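Local coordinates for PHD finger protein 3 (PDB 6IC9) that reads the phosphorylated C-terminal domain of RNA polymerase II through its SPOC domain and regulates neuronal gene expression, at residues A25-K30 with I89-L94; F13-F18 with D47-G52; K102-A107 with L119-A124; Y32-S37 with I75-F80. All coordinates share one frame; numbering follows the deposited sequence. Where two conformers were deposited one is given.

Interaction 1: A25-K30 with I89-L94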
# COMPACT_ATOMS: atom_id res chain seq x y z
N ALA A 25 10.12 -5.00 -10.59
CA ALA A 25 10.23 -3.56 -10.72
C ALA A 25 10.91 -3.02 -9.48
O ALA A 25 10.72 -3.58 -8.39
CB ALA A 25 8.83 -2.91 -10.87
N LYS A 26 11.69 -1.96 -9.64
CA LYS A 26 12.27 -1.25 -8.50
C LYS A 26 12.30 0.22 -8.85
O LYS A 26 12.80 0.59 -9.91
CB LYS A 26 13.68 -1.77 -8.16
CG LYS A 26 14.50 -0.86 -7.30
CD LYS A 26 15.92 -1.46 -7.06
CE LYS A 26 16.86 -0.41 -6.45
NZ LYS A 26 18.26 -0.98 -6.38
N PHE A 27 11.78 1.08 -7.97
CA PHE A 27 11.74 2.49 -8.33
C PHE A 27 11.66 3.34 -7.08
O PHE A 27 11.30 2.85 -6.01
CB PHE A 27 10.57 2.79 -9.27
CG PHE A 27 9.23 2.31 -8.74
CD1 PHE A 27 8.81 0.99 -8.96
CD2 PHE A 27 8.46 3.15 -7.97
CE1 PHE A 27 7.55 0.53 -8.46
CE2 PHE A 27 7.18 2.68 -7.46
CZ PHE A 27 6.80 1.36 -7.70
N VAL A 28 11.95 4.63 -7.25
CA VAL A 28 11.84 5.64 -6.20
C VAL A 28 10.46 6.26 -6.28
O VAL A 28 9.96 6.58 -7.36
CB VAL A 28 12.90 6.74 -6.33
CG1 VAL A 28 12.81 7.71 -5.13
CG2 VAL A 28 14.26 6.08 -6.43
N THR A 29 9.85 6.44 -5.12
CA THR A 29 8.48 6.91 -5.07
C THR A 29 8.34 7.82 -3.85
O THR A 29 9.04 7.66 -2.87
CB THR A 29 7.51 5.71 -5.02
OG1 THR A 29 6.17 6.19 -4.93
CG2 THR A 29 7.77 4.88 -3.77
N LYS A 30 7.37 8.74 -3.90
CA LYS A 30 6.98 9.51 -2.74
C LYS A 30 5.59 9.05 -2.35
O LYS A 30 4.77 8.76 -3.23
CB LYS A 30 6.97 11.01 -3.07
CG LYS A 30 8.40 11.65 -3.08
CD LYS A 30 8.32 13.05 -3.74
CE LYS A 30 9.69 13.79 -3.65
NZ LYS A 30 9.66 15.08 -4.45
N ILE A 89 8.20 4.37 -15.49
CA ILE A 89 8.13 3.14 -16.27
C ILE A 89 8.01 1.91 -15.35
O ILE A 89 7.23 1.00 -15.62
CB ILE A 89 9.38 3.01 -17.18
CG1 ILE A 89 9.37 4.16 -18.19
CG2 ILE A 89 9.36 1.65 -17.84
CD1 ILE A 89 10.76 4.31 -18.91
N SER A 90 8.84 1.85 -14.31
CA SER A 90 8.79 0.71 -13.40
C SER A 90 7.55 0.72 -12.50
O SER A 90 7.06 -0.34 -12.12
CB SER A 90 10.04 0.71 -12.53
OG SER A 90 11.18 0.49 -13.34
N TYR A 91 7.09 1.91 -12.10
CA TYR A 91 5.82 2.03 -11.37
C TYR A 91 4.70 1.38 -12.16
O TYR A 91 3.90 0.61 -11.60
CB TYR A 91 5.56 3.52 -11.16
CG TYR A 91 4.34 3.91 -10.36
CD1 TYR A 91 3.06 3.85 -10.92
CD2 TYR A 91 4.50 4.47 -9.09
CE1 TYR A 91 1.94 4.26 -10.20
CE2 TYR A 91 3.39 4.89 -8.34
CZ TYR A 91 2.15 4.79 -8.91
OH TYR A 91 1.07 5.22 -8.19
N THR A 92 4.60 1.73 -13.45
CA THR A 92 3.62 1.15 -14.36
C THR A 92 3.75 -0.37 -14.48
O THR A 92 2.73 -1.07 -14.53
CB THR A 92 3.74 1.84 -15.72
OG1 THR A 92 3.41 3.22 -15.53
CG2 THR A 92 2.80 1.23 -16.76
N LEU A 93 4.98 -0.90 -14.58
CA LEU A 93 5.13 -2.36 -14.61
C LEU A 93 4.55 -3.00 -13.36
O LEU A 93 3.89 -4.05 -13.43
CB LEU A 93 6.61 -2.76 -14.70
CG LEU A 93 7.23 -2.55 -16.07
CD1 LEU A 93 8.77 -2.61 -15.94
CD2 LEU A 93 6.71 -3.64 -16.99
N LEU A 94 4.81 -2.40 -12.20
CA LEU A 94 4.32 -2.96 -10.96
C LEU A 94 2.81 -2.84 -10.85
O LEU A 94 2.14 -3.81 -10.46
CB LEU A 94 4.99 -2.26 -9.76
CG LEU A 94 4.79 -3.01 -8.42
CD1 LEU A 94 5.31 -4.41 -8.49
CD2 LEU A 94 5.52 -2.23 -7.31
O HOH W 1 12.67 -1.69 -12.43

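Interaction 2: F13-F18 with D47-G52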
# COMPACT_ATOMS: atom_id res chain seq x y z
N PHE A 13 4.83 15.38 0.89
CA PHE A 13 4.94 13.92 0.94
C PHE A 13 5.42 13.49 2.32
O PHE A 13 6.22 14.17 2.97
CB PHE A 13 5.90 13.39 -0.15
CG PHE A 13 7.35 13.87 -0.05
CD1 PHE A 13 8.27 13.20 0.72
CD2 PHE A 13 7.78 14.96 -0.79
CE1 PHE A 13 9.60 13.63 0.80
CE2 PHE A 13 9.10 15.41 -0.72
CZ PHE A 13 10.01 14.73 0.07
N ILE A 14 4.93 12.33 2.77
CA ILE A 14 5.30 11.84 4.10
C ILE A 14 6.45 10.82 4.10
O ILE A 14 6.95 10.47 5.19
CB ILE A 14 4.06 11.27 4.82
CG1 ILE A 14 3.42 10.17 3.98
CG2 ILE A 14 3.01 12.33 4.90
CD1 ILE A 14 4.05 8.81 4.15
N TRP A 15 6.88 10.34 2.94
CA TRP A 15 8.00 9.39 2.88
C TRP A 15 8.49 9.33 1.44
O TRP A 15 7.69 9.48 0.51
CB TRP A 15 7.57 7.99 3.34
CG TRP A 15 8.53 6.85 3.07
CD1 TRP A 15 9.53 6.39 3.90
CD2 TRP A 15 8.56 6.00 1.90
NE1 TRP A 15 10.14 5.32 3.33
CE2 TRP A 15 9.55 5.03 2.12
CE3 TRP A 15 7.78 5.92 0.73
CZ2 TRP A 15 9.86 4.03 1.19
CZ3 TRP A 15 8.09 4.90 -0.23
CH2 TRP A 15 9.13 3.99 0.02
N LYS A 16 9.80 9.16 1.26
CA LYS A 16 10.39 9.00 -0.08
C LYS A 16 11.34 7.83 0.01
O LYS A 16 12.17 7.76 0.93
CB LYS A 16 11.17 10.25 -0.55
CG LYS A 16 11.76 10.13 -1.96
CD LYS A 16 12.77 11.30 -2.16
CE LYS A 16 13.50 11.24 -3.46
NZ LYS A 16 14.63 12.26 -3.49
N GLY A 17 11.18 6.86 -0.86
CA GLY A 17 12.01 5.68 -0.74
C GLY A 17 11.74 4.77 -1.92
O GLY A 17 11.05 5.17 -2.86
N PHE A 18 12.31 3.58 -1.88
CA PHE A 18 12.14 2.62 -2.98
C PHE A 18 10.95 1.71 -2.68
O PHE A 18 10.70 1.34 -1.53
CB PHE A 18 13.38 1.74 -3.14
CG PHE A 18 14.51 2.46 -3.77
CD1 PHE A 18 15.32 3.28 -2.98
CD2 PHE A 18 14.70 2.45 -5.16
CE1 PHE A 18 16.40 4.00 -3.57
CE2 PHE A 18 15.80 3.17 -5.75
CZ PHE A 18 16.61 3.97 -4.95
N ASP A 47 13.77 2.34 4.11
CA ASP A 47 14.27 3.00 2.90
C ASP A 47 13.73 2.36 1.62
O ASP A 47 13.59 3.02 0.59
CB ASP A 47 15.83 2.93 2.85
CG ASP A 47 16.51 3.90 3.80
OD1 ASP A 47 15.83 4.68 4.48
OD2 ASP A 47 17.77 3.88 3.86
N SER A 48 13.59 1.04 1.62
CA SER A 48 13.14 0.28 0.46
C SER A 48 12.11 -0.70 0.96
O SER A 48 12.42 -1.53 1.81
CB SER A 48 14.30 -0.47 -0.21
OG SER A 48 13.77 -1.25 -1.26
N ILE A 49 10.87 -0.56 0.49
CA ILE A 49 9.81 -1.51 0.79
C ILE A 49 9.99 -2.71 -0.12
O ILE A 49 9.87 -2.58 -1.34
CB ILE A 49 8.43 -0.89 0.56
CG1 ILE A 49 8.23 0.30 1.47
CG2 ILE A 49 7.31 -2.00 0.71
CD1 ILE A 49 6.98 1.12 1.13
N GLN A 50 10.26 -3.88 0.48
CA GLN A 50 10.50 -5.12 -0.27
C GLN A 50 9.17 -5.83 -0.47
O GLN A 50 8.54 -6.24 0.49
CB GLN A 50 11.43 -6.07 0.49
CG GLN A 50 12.80 -5.47 0.73
CD GLN A 50 13.55 -5.18 -0.57
OE1 GLN A 50 13.51 -5.96 -1.56
NE2 GLN A 50 14.24 -4.04 -0.58
N VAL A 51 8.76 -5.97 -1.71
CA VAL A 51 7.50 -6.68 -1.97
C VAL A 51 7.81 -8.18 -2.03
O VAL A 51 8.52 -8.64 -2.94
CB VAL A 51 6.85 -6.18 -3.26
CG1 VAL A 51 5.50 -6.89 -3.48
CG2 VAL A 51 6.73 -4.66 -3.23
N GLY A 52 7.34 -8.91 -1.04
CA GLY A 52 7.63 -10.31 -0.84
C GLY A 52 6.66 -11.29 -1.44
O GLY A 52 6.93 -12.49 -1.43

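Interaction 3: K102-A107 with L119-A124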
# COMPACT_ATOMS: atom_id res chain seq x y z
N LYS A 102 -5.19 -9.41 -10.53
CA LYS A 102 -6.19 -9.14 -9.50
C LYS A 102 -5.65 -9.60 -8.15
O LYS A 102 -6.26 -10.42 -7.45
CB LYS A 102 -7.53 -9.82 -9.82
CG LYS A 102 -8.09 -9.39 -11.18
CD LYS A 102 -9.33 -10.23 -11.56
CE LYS A 102 -9.87 -9.78 -12.92
NZ LYS A 102 -10.31 -8.36 -12.84
N ARG A 103 -4.46 -9.11 -7.83
CA ARG A 103 -3.83 -9.40 -6.55
C ARG A 103 -3.41 -8.08 -5.93
O ARG A 103 -3.31 -7.06 -6.62
CB ARG A 103 -2.59 -10.33 -6.71
CG ARG A 103 -2.93 -11.78 -7.23
CD ARG A 103 -3.70 -12.56 -6.17
NE ARG A 103 -3.95 -13.95 -6.57
CZ ARG A 103 -5.04 -14.35 -7.23
NH1 ARG A 103 -5.94 -13.45 -7.61
NH2 ARG A 103 -5.23 -15.62 -7.56
N TYR A 104 -3.12 -8.14 -4.64
CA TYR A 104 -2.39 -7.08 -3.97
C TYR A 104 -0.97 -7.56 -3.66
O TYR A 104 -0.70 -8.76 -3.52
CB TYR A 104 -3.07 -6.67 -2.64
CG TYR A 104 -4.47 -6.09 -2.78
CD1 TYR A 104 -4.98 -5.63 -4.04
CD2 TYR A 104 -5.31 -5.99 -1.66
CE1 TYR A 104 -6.28 -5.13 -4.16
CE2 TYR A 104 -6.61 -5.46 -1.79
CZ TYR A 104 -7.08 -5.04 -3.04
OH TYR A 104 -8.35 -4.51 -3.17
N GLY A 105 -0.05 -6.61 -3.49
CA GLY A 105 1.31 -6.95 -3.05
C GLY A 105 1.38 -6.98 -1.53
O GLY A 105 0.68 -6.23 -0.84
N VAL A 106 2.31 -7.79 -1.00
CA VAL A 106 2.56 -7.90 0.45
C VAL A 106 3.98 -7.45 0.74
O VAL A 106 4.94 -8.01 0.18
CB VAL A 106 2.35 -9.33 0.95
CG1 VAL A 106 2.48 -9.34 2.50
CG2 VAL A 106 0.94 -9.84 0.52
N ALA A 107 4.14 -6.44 1.62
CA ALA A 107 5.47 -6.02 2.04
C ALA A 107 6.07 -7.07 2.98
O ALA A 107 5.38 -7.60 3.86
CB ALA A 107 5.45 -4.64 2.76
N LEU A 119 0.07 -3.45 -1.07
CA LEU A 119 0.15 -2.55 -2.21
C LEU A 119 -1.01 -2.86 -3.13
O LEU A 119 -1.08 -3.97 -3.65
CB LEU A 119 1.47 -2.73 -2.97
CG LEU A 119 2.09 -1.65 -3.85
CD1 LEU A 119 2.53 -0.37 -3.04
CD2 LEU A 119 3.36 -2.30 -4.43
N ILE A 120 -1.87 -1.86 -3.34
CA ILE A 120 -3.15 -2.01 -4.00
C ILE A 120 -3.11 -1.27 -5.34
O ILE A 120 -2.91 -0.06 -5.36
CB ILE A 120 -4.27 -1.47 -3.11
CG1 ILE A 120 -4.39 -2.37 -1.87
CG2 ILE A 120 -5.62 -1.42 -3.94
CD1 ILE A 120 -5.40 -1.83 -0.81
N PRO A 121 -3.34 -1.93 -6.47
CA PRO A 121 -3.49 -1.19 -7.72
C PRO A 121 -4.91 -0.63 -7.81
O PRO A 121 -5.89 -1.36 -7.64
CB PRO A 121 -3.23 -2.25 -8.79
CG PRO A 121 -3.69 -3.53 -8.15
CD PRO A 121 -3.35 -3.39 -6.68
N LEU A 122 -5.02 0.67 -8.02
CA LEU A 122 -6.34 1.29 -8.23
C LEU A 122 -6.37 1.89 -9.62
O LEU A 122 -5.69 2.90 -9.87
CB LEU A 122 -6.62 2.35 -7.19
CG LEU A 122 -7.98 3.05 -7.38
CD1 LEU A 122 -9.05 2.07 -6.89
CD2 LEU A 122 -7.99 4.33 -6.57
N GLY A 123 -7.11 1.26 -10.53
CA GLY A 123 -7.24 1.79 -11.88
C GLY A 123 -7.92 3.15 -11.90
O GLY A 123 -8.73 3.47 -11.03
N ALA A 124 -7.53 3.97 -12.88
CA ALA A 124 -8.05 5.34 -13.00
C ALA A 124 -9.59 5.36 -13.06
O ALA A 124 -10.22 6.25 -12.50
CB ALA A 124 -7.46 6.02 -14.24

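Interaction 4: Y32-S37 with I75-F80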
# COMPACT_ATOMS: atom_id res chain seq x y z
N TYR A 32 2.02 10.03 -0.32
CA TYR A 32 1.16 11.12 0.13
C TYR A 32 -0.01 10.54 0.90
O TYR A 32 -0.54 9.48 0.52
CB TYR A 32 0.60 11.92 -1.04
CG TYR A 32 1.75 12.62 -1.79
CD1 TYR A 32 2.45 11.96 -2.78
CD2 TYR A 32 2.17 13.91 -1.43
CE1 TYR A 32 3.53 12.59 -3.44
CE2 TYR A 32 3.23 14.53 -2.07
CZ TYR A 32 3.90 13.87 -3.07
OH TYR A 32 4.95 14.49 -3.69
N PRO A 33 -0.49 11.25 1.91
CA PRO A 33 -1.63 10.74 2.69
C PRO A 33 -2.91 10.70 1.89
O PRO A 33 -3.18 11.54 1.03
CB PRO A 33 -1.75 11.73 3.87
CG PRO A 33 -0.92 12.86 3.51
CD PRO A 33 0.16 12.39 2.58
N VAL A 34 -3.70 9.66 2.16
CA VAL A 34 -5.00 9.49 1.56
C VAL A 34 -6.07 9.38 2.65
O VAL A 34 -7.06 10.11 2.63
CB VAL A 34 -5.05 8.23 0.65
CG1 VAL A 34 -6.44 8.07 0.16
CG2 VAL A 34 -4.09 8.37 -0.60
N SER A 35 -5.85 8.50 3.62
CA SER A 35 -6.86 8.26 4.65
C SER A 35 -6.16 7.85 5.93
O SER A 35 -5.13 7.17 5.89
CB SER A 35 -7.83 7.14 4.22
OG SER A 35 -8.92 7.08 5.13
N GLY A 36 -6.74 8.23 7.07
CA GLY A 36 -6.13 7.90 8.34
C GLY A 36 -4.94 8.80 8.66
O GLY A 36 -4.49 9.61 7.85
N SER A 37 -4.43 8.65 9.86
CA SER A 37 -3.38 9.57 10.29
C SER A 37 -2.04 9.11 9.74
O SER A 37 -1.57 8.02 10.09
CB SER A 37 -3.28 9.67 11.80
OG SER A 37 -2.09 10.39 12.10
N ILE A 75 -5.36 1.98 10.88
CA ILE A 75 -5.29 1.73 9.45
C ILE A 75 -5.07 3.07 8.77
O ILE A 75 -5.80 4.02 9.02
CB ILE A 75 -6.56 1.06 8.91
CG1 ILE A 75 -6.74 -0.34 9.52
CG2 ILE A 75 -6.43 0.93 7.39
CD1 ILE A 75 -8.08 -0.83 9.27
N CYS A 76 -4.04 3.15 7.93
CA CYS A 76 -4.00 4.32 7.07
C CYS A 76 -3.67 3.93 5.64
O CYS A 76 -3.24 2.82 5.33
CB CYS A 76 -3.07 5.39 7.62
SG CYS A 76 -1.35 5.17 7.35
N VAL A 77 -3.98 4.84 4.75
CA VAL A 77 -3.92 4.57 3.32
C VAL A 77 -3.08 5.70 2.76
O VAL A 77 -3.31 6.87 3.11
CB VAL A 77 -5.32 4.55 2.66
CG1 VAL A 77 -5.10 4.31 1.16
CG2 VAL A 77 -6.23 3.41 3.28
N VAL A 78 -2.03 5.36 2.00
CA VAL A 78 -1.22 6.36 1.31
C VAL A 78 -1.31 6.11 -0.18
O VAL A 78 -1.77 5.05 -0.64
CB VAL A 78 0.26 6.37 1.75
CG1 VAL A 78 0.37 6.70 3.23
CG2 VAL A 78 0.97 4.98 1.42
N ARG A 79 -0.90 7.11 -0.97
CA ARG A 79 -0.83 6.93 -2.41
C ARG A 79 0.61 7.20 -2.83
O ARG A 79 1.29 8.06 -2.24
CB ARG A 79 -1.78 7.84 -3.19
CG ARG A 79 -1.47 9.31 -3.10
CD ARG A 79 -2.49 10.14 -3.99
NE ARG A 79 -2.35 11.56 -3.66
CZ ARG A 79 -1.41 12.32 -4.16
NH1 ARG A 79 -0.56 11.81 -5.07
NH2 ARG A 79 -1.32 13.57 -3.76
N PHE A 80 1.09 6.39 -3.76
CA PHE A 80 2.49 6.46 -4.23
C PHE A 80 2.53 7.20 -5.54
O PHE A 80 1.64 7.01 -6.39
CB PHE A 80 3.08 5.04 -4.40
CG PHE A 80 3.25 4.32 -3.08
CD1 PHE A 80 4.25 4.71 -2.20
CD2 PHE A 80 2.41 3.24 -2.74
CE1 PHE A 80 4.43 4.04 -0.95
CE2 PHE A 80 2.55 2.58 -1.49
CZ PHE A 80 3.61 2.96 -0.58
O HOH W 2 -4.13 12.06 -1.58
O HOH W 3 -5.19 6.10 11.25

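Interaction 1: A25-K30 with I89-L94
Phe27 and Tyr91 are brought together by their first torsions. Phe27 holds CG between its backbone N and carbonyl carbon (chi1 53°), which swings the ring toward the helix. Tyr91 has CG anti to its backbone N (chi1 -176°), and this carries its own ring past the Phe27 ring. The arrangement is helix-on-sheet packing in the SPOC domain: helix 85-101 lies on strand 25-35. The short axes approach to 7.2 Å.

One face of the Phe27 ring is turned to the helix backbone. Tyr91 CA sits over that face, 3.9 Å from the Phe27 ring centroid, in a CH-pi contact. The two aromatic planes are inclined at 56°, and the rings touch at Phe27 CE2 and Tyr91 CD2, 3.6 Å apart. Leu94 comes instead to the ring edge: its CD2 lies 3.6 Å from Phe27 CE1, near the ring plane. Phe27 is thus bounded by the helix both above a face and along its rim. The Phe27 side chain also touches Leu148 of strand 147-155. Tyr91 reaches further, and its OH is hydrogen-bonded to Phe80 O and Leu148 N.

At the start of the strand the small Ala25 allows a close approach. Its CB is 3.4 Å from Ser90 O, an oxygen that also accepts the helical bond from Leu94 N. Ala25 CB also rests 4.0 Å from Leu94 CB. Toward solvent the link is indirect: a water accepts from Lys26 N at 3.0 Å and lies 2.8 Å from Ser90 OG, to which it is hydrogen-bonded.

Interaction 2: F13-F18 with D47-G52
Phe18 and Ser48 form a parallel beta bridge that closes the curled, barrel-like sheet of the SPOC fold, joining strand 15-21 to strand 48-55. Two nearly straight backbone bonds hold it: Phe18 N donates to Asp47 O at 2.8 Å, and Ile49 N to Phe18 O at 2.8 Å.

The tight part lies on the Trp15 side. The far end of the indole meets Ile49, with Trp15 CH2 3.8 Å from Ile49 CD1. With chi1 at 168° the indole is trans to the amide nitrogen, which folds the ring back so that one face lies over Gly17 N. A CB on Gly17 would collide with Trp15 CZ2 and Asp47 O. Trp15 NE1 is satisfied by Pro46 O. A leucine in place of Trp15 would probably open a gap beside Ile49 and leave Pro46 O without this donor.

The other side is looser and nearer solvent. The Phe18 ring leads away from strand 48-55 to a cation-pi contact with Lys26. Asp47 takes part through its backbone O, which lies at the edge of the Phe18 ring. Phe18 and Ser48 meet near the backbone, with Phe18 CB 3.6 Å from Ser48 OG.

Interaction 3: K102-A107 with L119-A124
Tyr104 lays one face of its ring on Ile120. Ile120 CG1 stands 3.6 Å from the centroid of the Tyr104 ring and only 7° off its normal, a well-centred CH-pi contact. Both side chains adopt the same first torsion. Tyr104 CG and Ile120 CG1 are each anti to their own carbonyl carbon, with chi1 of -62° and -67°. The second branch of the isoleucine spreads under the rim, where Ile120 CG2 is 3.8 Å from Tyr104 CE1. Ile120 CD1 continues toward Tyr104 CE2. Pro121 adds its ring carbon CD, 3.8 Å from Tyr104 CD1.

The phenol oxygen, still beside Ile120 CG2, is hydrogen-bonded to Trp61 NE1 of helix 57-70. With an alanine in place of Tyr104, Ile120 would probably lose the ring over it and Trp61 NE1 its hydroxyl partner.

Beside this pair the backbones are drawn close at Gly105. Gly105 N donates to Leu119 O at 2.8 Å, in the carbonyl plane and on a lone pair. Leu119 N returns a bond to Gly105 O at 2.9 Å. Arg103 turns away from the opposite strand, and its NH1 reaches back to Lys102 O at 3.1 Å, above the plane of that carbonyl. Lys102, just past the end of helix 85-101, has the positive phi of a Schellman motif.

The whole is an antiparallel beta hairpin, strands 104-107 and 114-122, within the SPOC sheet; Val106 on its first strand packs on an aromatic side chain of the bound peptide.

Interaction 4: Y32-S37 with I75-F80
The Tyr32 ring and the Arg79 guanidinium are nearly parallel, 7° apart, but displaced: Tyr32 CB, not the ring, covers the guanidinium face, 3.7 Å from Arg79 CZ. Arg79 NH1 comes near Tyr32 CD1. A chi1 of 66° sets CG of Arg79 over the backbone, between N and C, and the chain then runs extended, which carries the guanidinium back to Tyr32 CB. A water in the guanidinium plane accepts from Arg79 NE at 2.8 Å and donates to Pro33 O, fixing that edge.

Val34 comes at about a right angle to the arginine chain. Its CG2 presses on Arg79 CB at 3.5 Å. The strand carries a classic beta bulge here, consistent with Val34 turning toward strand 73-82: Val34 N (3.0 Å) and Ser35 N (3.1 Å) both donate to Val77 O, from the same face of its plane. Past the bulge, Ser35 CB stands beside Val77 CB at 3.9 Å. Gly36, with positive phi, passes close to Cys76, where a CB would clash.

Strand 73-82 lies between strand 25-35 and strand 147-155, whose Ile152 touches Val78, while Ile75 leads away to Val64 and Ile67 of helix 57-70.

In the fold
The four contacts share one curled sheet. Interactions 1 and 4 both use strand 25-35, with centres about 18 Å apart; Thr29 OG1 lies 3.3 Å from Phe80 CB. Interaction 2 adjoins interaction 1 through Thr29 N and Gly17 O, 2.9 Å apart. It also meets interaction 4 in the core, where Trp15 CZ3 is 3.8 Å from Phe80 CE1. Interactions 3 and 4 lie on opposite sides of the chain's centre, their own centres about 14 Å apart. The bound polymerase peptide lies by interactions 2 and 3. Gly52 makes backbone hydrogen bonds with it, and the strand of Gly52 is joined to that of Val106, the other residue beside the peptide, by Gly52 N to Val106 O at 2.8 Å.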